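Local coordinates for alpha-L-arabinofuranosidase B (Aspergillus kawachii, PDB 6SXT), which hydrolyses terminal non-reducing alpha-L-arabinofuranosyl residues from arabinoxylan, arabinan and related plant polysaccharides, and carries a C-terminal arabinose-binding domain, at residues V333-Y347 / S468-A482. Numbering follows the deposited sequence.
Sequences VVSLRVTTPGYTTRY and SFNNDVSFEIETAFA. With ALA (alanine), chain C; SO4 (sulfate ion), chain R.
The arabinose-binding domain is a beta-trefoil, and here its first and last strands, 333-338 and 475-479, pair antiparallel, showing how a trefoil can bring its chain ends together. S335 with E478 and R337 with E476 are the hydrogen-bonded pairs; R337 N reaches E476 O at 2.8 Å, nearly straight at 173°. On one face of this ladder L336 CD2 lies alongside I477 CG1. S335, R337, E476 and E478 project from the other. With its chain extended beyond CG (chi2 -178°), E478 shares its carboxylate oxygens between two partners: OE2 takes R337 NE at 2.8 Å in a salt bridge that lies in the guanidinium plane but meets the carboxylate from above its own, while OE1 accepts Y347 OH at 2.7 Å. The Y347 ring, tied at its hydroxyl, is also covered on both faces: R337 CG lies toward the rim of one, and the edge of F481 meets the opposite one, CE2 over its centre, in a T-shaped pair with planes at 81°. F481 is anchored in turn by its backbone N, which donates to S335 OG, a hydroxyl also bonded to A372 O. Farther along, T340 meets helix 469-472 beside the arabinose site. There D472, a substrate-binding residue, salt-bridges R446 through OD2, and its OD1 accepts two hydroxyls: S468 OG from above the carboxylate plane and T340 OG1, also bonded to substrate-binding H447, on the anti lone pair at 2.6 Å.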
loop_
_atom_site.group_PDB
_atom_site.type_symbol
_atom_site.label_atom_id
_atom_site.label_comp_id
_atom_site.label_asym_id
_atom_site.label_seq_id
_atom_site.Cartn_x
_atom_site.Cartn_y
_atom_site.Cartn_z
ATOM N N VAL A 333 2.368 26.898 14.844
ATOM C CA VAL A 333 1.685 27.603 13.739
ATOM C C VAL A 333 2.724 28.058 12.740
ATOM O O VAL A 333 3.719 28.645 13.151
ATOM C CB VAL A 333 0.858 28.798 14.273
ATOM C CG1 VAL A 333 -0.081 29.290 13.199
ATOM C CG2 VAL A 333 0.111 28.381 15.527
ATOM N N VAL A 334 2.507 27.794 11.469
ATOM C CA VAL A 334 3.527 28.039 10.432
ATOM C C VAL A 334 2.914 28.751 9.246
ATOM O O VAL A 334 1.699 28.656 9.024
ATOM C CB VAL A 334 4.175 26.702 9.967
ATOM C CG1 VAL A 334 4.796 25.968 11.137
ATOM C CG2 VAL A 334 3.182 25.839 9.213
ATOM N N SER A 335 3.786 29.319 8.414
ATOM C CA SER A 335 3.446 29.678 7.040
ATOM C C SER A 335 4.415 28.887 6.158
ATOM O O SER A 335 5.539 28.583 6.608
ATOM C CB SER A 335 3.497 31.192 6.784
ATOM O OG SER A 335 2.465 31.821 7.569
ATOM N N LEU A 336 3.971 28.554 4.978
ATOM C CA LEU A 336 4.723 27.643 4.055
ATOM C C LEU A 336 4.989 28.441 2.787
ATOM O O LEU A 336 4.064 28.768 2.005
ATOM C CB LEU A 336 3.885 26.368 3.816
ATOM C CG LEU A 336 3.668 25.530 5.063
ATOM C CD1 LEU A 336 2.634 24.465 4.812
ATOM C CD2 LEU A 336 4.963 24.887 5.544
ATOM N N ARG A 337 6.260 28.700 2.528
ATOM C CA ARG A 337 6.688 29.589 1.427
ATOM C C ARG A 337 7.109 28.793 0.199
ATOM O O ARG A 337 7.857 27.797 0.362
ATOM C CB ARG A 337 7.850 30.471 1.872
ATOM C CG ARG A 337 8.155 31.548 0.831
ATOM C CD ARG A 337 9.206 32.547 1.281
ATOM N NE ARG A 337 10.459 31.902 1.631
ATOM C CZ ARG A 337 11.359 31.458 0.759
ATOM N NH1 ARG A 337 11.167 31.583 -0.531
ATOM N NH2 ARG A 337 12.471 30.905 1.203
ATOM N N VAL A 338 6.594 29.181 -0.951
ATOM C CA VAL A 338 6.971 28.614 -2.266
ATOM C C VAL A 338 8.453 28.834 -2.525
ATOM O O VAL A 338 8.999 29.926 -2.186
ATOM C CB VAL A 338 6.091 29.214 -3.355
ATOM C CG1 VAL A 338 6.556 28.850 -4.730
ATOM C CG2 VAL A 338 4.649 28.808 -3.192
ATOM N N THR A 339 9.134 27.839 -3.103
ATOM C CA THR A 339 10.592 27.936 -3.350
ATOM C C THR A 339 10.872 27.923 -4.841
ATOM O O THR A 339 12.043 28.125 -5.200
ATOM C CB THR A 339 11.392 26.840 -2.618
ATOM O OG1 THR A 339 11.073 25.585 -3.244
ATOM C CG2 THR A 339 11.139 26.838 -1.140
ATOM N N THR A 340 9.890 27.754 -5.675
ATOM C CA THR A 340 10.035 27.699 -7.127
ATOM C C THR A 340 10.485 29.079 -7.596
ATOM O O THR A 340 9.785 30.067 -7.337
ATOM C CB THR A 340 8.741 27.319 -7.806
ATOM O OG1 THR A 340 8.305 26.032 -7.312
ATOM C CG2 THR A 340 8.889 27.288 -9.307
ATOM N N PRO A 341 11.610 29.179 -8.310
ATOM C CA PRO A 341 12.050 30.486 -8.823
ATOM C C PRO A 341 10.930 31.142 -9.636
ATOM O O PRO A 341 10.267 30.525 -10.505
ATOM C CB PRO A 341 13.291 30.138 -9.687
ATOM C CG PRO A 341 13.817 28.879 -9.012
ATOM C CD PRO A 341 12.555 28.099 -8.655
ATOM N N GLY A 342 10.718 32.438 -9.349
ATOM C CA GLY A 342 9.638 33.221 -9.984
ATOM C C GLY A 342 8.396 33.304 -9.121
ATOM O O GLY A 342 7.483 34.019 -9.520
ATOM N N TYR A 343 8.319 32.515 -8.040
ATOM C CA TYR A 343 7.120 32.390 -7.182
ATOM C C TYR A 343 7.522 32.456 -5.719
ATOM O O TYR A 343 6.692 32.152 -4.811
ATOM C CB TYR A 343 6.357 31.112 -7.549
ATOM C CG TYR A 343 5.988 30.983 -8.993
ATOM C CD1 TYR A 343 6.866 30.423 -9.911
ATOM C CD2 TYR A 343 4.784 31.458 -9.469
ATOM C CE1 TYR A 343 6.529 30.315 -11.250
ATOM C CE2 TYR A 343 4.418 31.346 -10.800
ATOM C CZ TYR A 343 5.321 30.810 -11.700
ATOM O OH TYR A 343 4.975 30.674 -13.008
ATOM N N THR A 344 8.739 32.886 -5.409
ATOM C CA THR A 344 9.331 32.730 -4.072
ATOM C C THR A 344 8.761 33.724 -3.043
ATOM O O THR A 344 9.148 33.591 -1.887
ATOM C CB THR A 344 10.868 32.791 -4.101
ATOM O OG1 THR A 344 11.277 34.060 -4.604
ATOM C CG2 THR A 344 11.499 31.738 -4.993
ATOM N N THR A 345 7.909 34.687 -3.443
ATOM C CA THR A 345 7.245 35.585 -2.460
ATOM C C THR A 345 5.837 35.062 -2.170
ATOM O O THR A 345 5.115 35.684 -1.379
ATOM C CB THR A 345 7.186 37.050 -2.954
ATOM O OG1 THR A 345 6.356 37.096 -4.103
ATOM C CG2 THR A 345 8.562 37.559 -3.305
ATOM N N ARG A 346 5.466 33.898 -2.708
ATOM C CA ARG A 346 4.118 33.319 -2.495
ATOM C C ARG A 346 4.153 32.311 -1.358
ATOM O O ARG A 346 5.193 31.641 -1.104
ATOM C CB ARG A 346 3.535 32.664 -3.737
ATOM C CG ARG A 346 3.583 33.548 -4.976
ATOM C CD ARG A 346 2.944 32.954 -6.180
ATOM N NE ARG A 346 1.498 32.971 -6.162
ATOM C CZ ARG A 346 0.760 33.975 -6.656
ATOM N NH1 ARG A 346 -0.548 33.930 -6.599
ATOM N NH2 ARG A 346 1.355 35.009 -7.213
ATOM N N TYR A 347 3.032 32.173 -0.696
ATOM C CA TYR A 347 2.798 31.271 0.448
ATOM C C TYR A 347 1.531 30.463 0.205
ATOM O O TYR A 347 0.620 30.896 -0.529
ATOM C CB TYR A 347 2.639 32.044 1.754
ATOM C CG TYR A 347 3.913 32.657 2.244
ATOM C CD1 TYR A 347 4.358 33.849 1.682
ATOM C CD2 TYR A 347 4.649 32.110 3.278
ATOM C CE1 TYR A 347 5.520 34.451 2.092
ATOM C CE2 TYR A 347 5.829 32.698 3.707
ATOM C CZ TYR A 347 6.222 33.918 3.152
ATOM O OH TYR A 347 7.404 34.488 3.559
ATOM N N SER A 468 9.314 21.272 -13.330
ATOM C CA SER A 468 9.442 22.046 -12.071
ATOM C C SER A 468 8.865 21.231 -10.901
ATOM O O SER A 468 8.602 21.813 -9.872
ATOM C CB SER A 468 8.698 23.399 -12.185
ATOM O OG SER A 468 9.107 24.285 -11.177
ATOM N N PHE A 469 8.797 19.905 -11.032
ATOM C CA PHE A 469 8.131 19.089 -9.983
ATOM C C PHE A 469 8.882 19.277 -8.674
ATOM O O PHE A 469 8.263 19.595 -7.637
ATOM C CB PHE A 469 8.035 17.602 -10.363
ATOM C CG PHE A 469 7.347 16.842 -9.269
ATOM C CD1 PHE A 469 5.973 16.764 -9.198
ATOM C CD2 PHE A 469 8.110 16.224 -8.292
ATOM C CE1 PHE A 469 5.362 16.034 -8.187
ATOM C CE2 PHE A 469 7.482 15.513 -7.267
ATOM C CZ PHE A 469 6.116 15.423 -7.220
ATOM N N ASN A 470 10.179 19.017 -8.643
ATOM C CA ASN A 470 10.949 19.048 -7.398
ATOM C C ASN A 470 10.772 20.426 -6.732
ATOM O O ASN A 470 10.617 20.495 -5.514
ATOM C CB ASN A 470 12.422 18.752 -7.608
ATOM C CG ASN A 470 12.706 17.271 -7.827
ATOM O OD1 ASN A 470 11.794 16.469 -8.002
ATOM N ND2 ASN A 470 13.997 16.972 -7.769
ATOM N N ASN A 471 10.895 21.514 -7.492
ATOM C CA ASN A 471 10.754 22.865 -6.874
ATOM C C ASN A 471 9.315 23.084 -6.387
ATOM O O ASN A 471 9.146 23.600 -5.235
ATOM C CB ASN A 471 11.183 23.933 -7.881
ATOM C CG ASN A 471 12.677 23.982 -8.058
ATOM O OD1 ASN A 471 13.447 23.638 -7.166
ATOM N ND2 ASN A 471 13.090 24.527 -9.198
ATOM N N ASP A 472 8.334 22.650 -7.156
ATOM C CA ASP A 472 6.894 22.926 -6.905
ATOM C C ASP A 472 6.361 22.085 -5.739
ATOM O O ASP A 472 5.249 22.385 -5.291
ATOM C CB ASP A 472 6.026 22.719 -8.128
ATOM C CG ASP A 472 6.328 23.631 -9.327
ATOM O OD1 ASP A 472 7.207 24.548 -9.179
ATOM O OD2 ASP A 472 5.716 23.354 -10.365
ATOM N N VAL A 473 7.146 21.113 -5.231
ATOM C CA VAL A 473 6.742 20.339 -4.028
ATOM C C VAL A 473 7.642 20.661 -2.843
ATOM O O VAL A 473 7.540 19.959 -1.821
ATOM C CB VAL A 473 6.707 18.822 -4.320
ATOM C CG1 VAL A 473 5.809 18.477 -5.477
ATOM C CG2 VAL A 473 8.113 18.228 -4.465
ATOM N N SER A 474 8.455 21.706 -2.895
ATOM C CA SER A 474 9.373 22.062 -1.817
ATOM C C SER A 474 8.921 23.398 -1.224
ATOM O O SER A 474 8.786 24.377 -2.013
ATOM C CB SER A 474 10.794 22.129 -2.307
ATOM O OG SER A 474 11.217 20.825 -2.787
ATOM N N PHE A 475 8.716 23.440 0.070
ATOM C CA PHE A 475 8.213 24.651 0.779
ATOM C C PHE A 475 9.072 24.921 1.985
ATOM O O PHE A 475 9.368 24.022 2.773
ATOM C CB PHE A 475 6.762 24.458 1.201
ATOM C CG PHE A 475 5.866 24.194 0.041
ATOM C CD1 PHE A 475 5.295 25.228 -0.708
ATOM C CD2 PHE A 475 5.624 22.895 -0.382
ATOM C CE1 PHE A 475 4.466 24.961 -1.767
ATOM C CE2 PHE A 475 4.795 22.638 -1.452
ATOM C CZ PHE A 475 4.209 23.656 -2.161
ATOM N N GLU A 476 9.444 26.187 2.196
ATOM C CA GLU A 476 10.149 26.586 3.420
ATOM C C GLU A 476 9.157 26.833 4.539
ATOM O O GLU A 476 8.106 27.465 4.304
ATOM C CB GLU A 476 10.981 27.839 3.165
ATOM C CG GLU A 476 12.241 27.564 2.360
ATOM C CD GLU A 476 13.390 26.947 3.144
ATOM O OE1 GLU A 476 13.239 26.630 4.337
ATOM O OE2 GLU A 476 14.464 26.813 2.527
ATOM N N ILE A 477 9.486 26.373 5.723
ATOM C CA ILE A 477 8.654 26.506 6.942
ATOM C C ILE A 477 9.088 27.811 7.599
ATOM O O ILE A 477 10.257 27.939 7.985
ATOM C CB ILE A 477 8.821 25.330 7.894
ATOM C CG1 ILE A 477 8.534 23.986 7.222
ATOM C CG2 ILE A 477 7.969 25.536 9.141
ATOM C CD1 ILE A 477 9.057 22.805 8.012
ATOM N N GLU A 478 8.132 28.734 7.700
ATOM C CA GLU A 478 8.392 30.070 8.271
ATOM C C GLU A 478 7.452 30.307 9.440
ATOM O O GLU A 478 6.445 29.636 9.590
ATOM C CB GLU A 478 8.324 31.106 7.161
ATOM C CG GLU A 478 9.560 30.967 6.317
ATOM C CD GLU A 478 9.756 31.916 5.182
ATOM O OE1 GLU A 478 8.930 32.868 5.066
ATOM O OE2 GLU A 478 10.727 31.678 4.449
ATOM N N THR A 479 7.833 31.281 10.259
ATOM C CA THR A 479 6.932 31.864 11.276
ATOM C C THR A 479 5.576 32.184 10.633
ATOM O O THR A 479 5.554 32.727 9.533
ATOM C CB THR A 479 7.551 33.176 11.796
ATOM O OG1 THR A 479 8.881 32.898 12.235
ATOM C CG2 THR A 479 6.758 33.752 12.939
ATOM N N ALA A 480 4.495 31.843 11.311
ATOM C CA ALA A 480 3.135 32.149 10.824
ATOM C C ALA A 480 2.938 33.677 10.766
ATOM O O ALA A 480 3.338 34.405 11.687
ATOM C CB ALA A 480 2.118 31.532 11.704
ATOM N N PHE A 481 2.317 34.123 9.708
ATOM C CA PHE A 481 1.891 35.550 9.610
ATOM C C PHE A 481 0.911 35.913 10.719
ATOM O O PHE A 481 0.903 37.113 11.090
ATOM C CB PHE A 481 1.301 35.828 8.252
ATOM C CG PHE A 481 2.316 36.007 7.169
ATOM C CD1 PHE A 481 3.063 37.172 7.051
ATOM C CD2 PHE A 481 2.578 34.969 6.288
ATOM C CE1 PHE A 481 3.998 37.319 6.039
ATOM C CE2 PHE A 481 3.512 35.122 5.280
ATOM C CZ PHE A 481 4.238 36.275 5.168
ATOM N N ALA A 482 0.074 34.998 11.182
ATOM C CA ALA A 482 -1.013 35.239 12.162
ATOM C C ALA A 482 -1.197 34.032 13.066
ATOM O O ALA A 482 -1.246 32.927 12.507
ATOM C CB ALA A 482 -2.301 35.493 11.430
HETATM N N ALA C . -1.971 34.277 15.207
HETATM C CA ALA C . -2.039 32.884 15.713
HETATM C C ALA C . -3.242 32.787 16.655
HETATM O O ALA C . -4.294 33.312 16.267
HETATM C CB ALA C . -0.738 32.516 16.386
HETATM S S SO4 R . -1.444 36.961 -8.533
HETATM O O1 SO4 R . -2.225 38.076 -9.012
HETATM O O2 SO4 R . -0.428 37.449 -7.624
HETATM O O3 SO4 R . -2.340 36.013 -7.856
HETATM O O4 SO4 R . -0.803 36.321 -9.660
HETATM O O HOH W 1 4.720 30.950 14.110
HETATM O O HOH W 2 14.744 28.692 0.273
HETATM O O HOH W 3 7.594 25.540 -4.210
#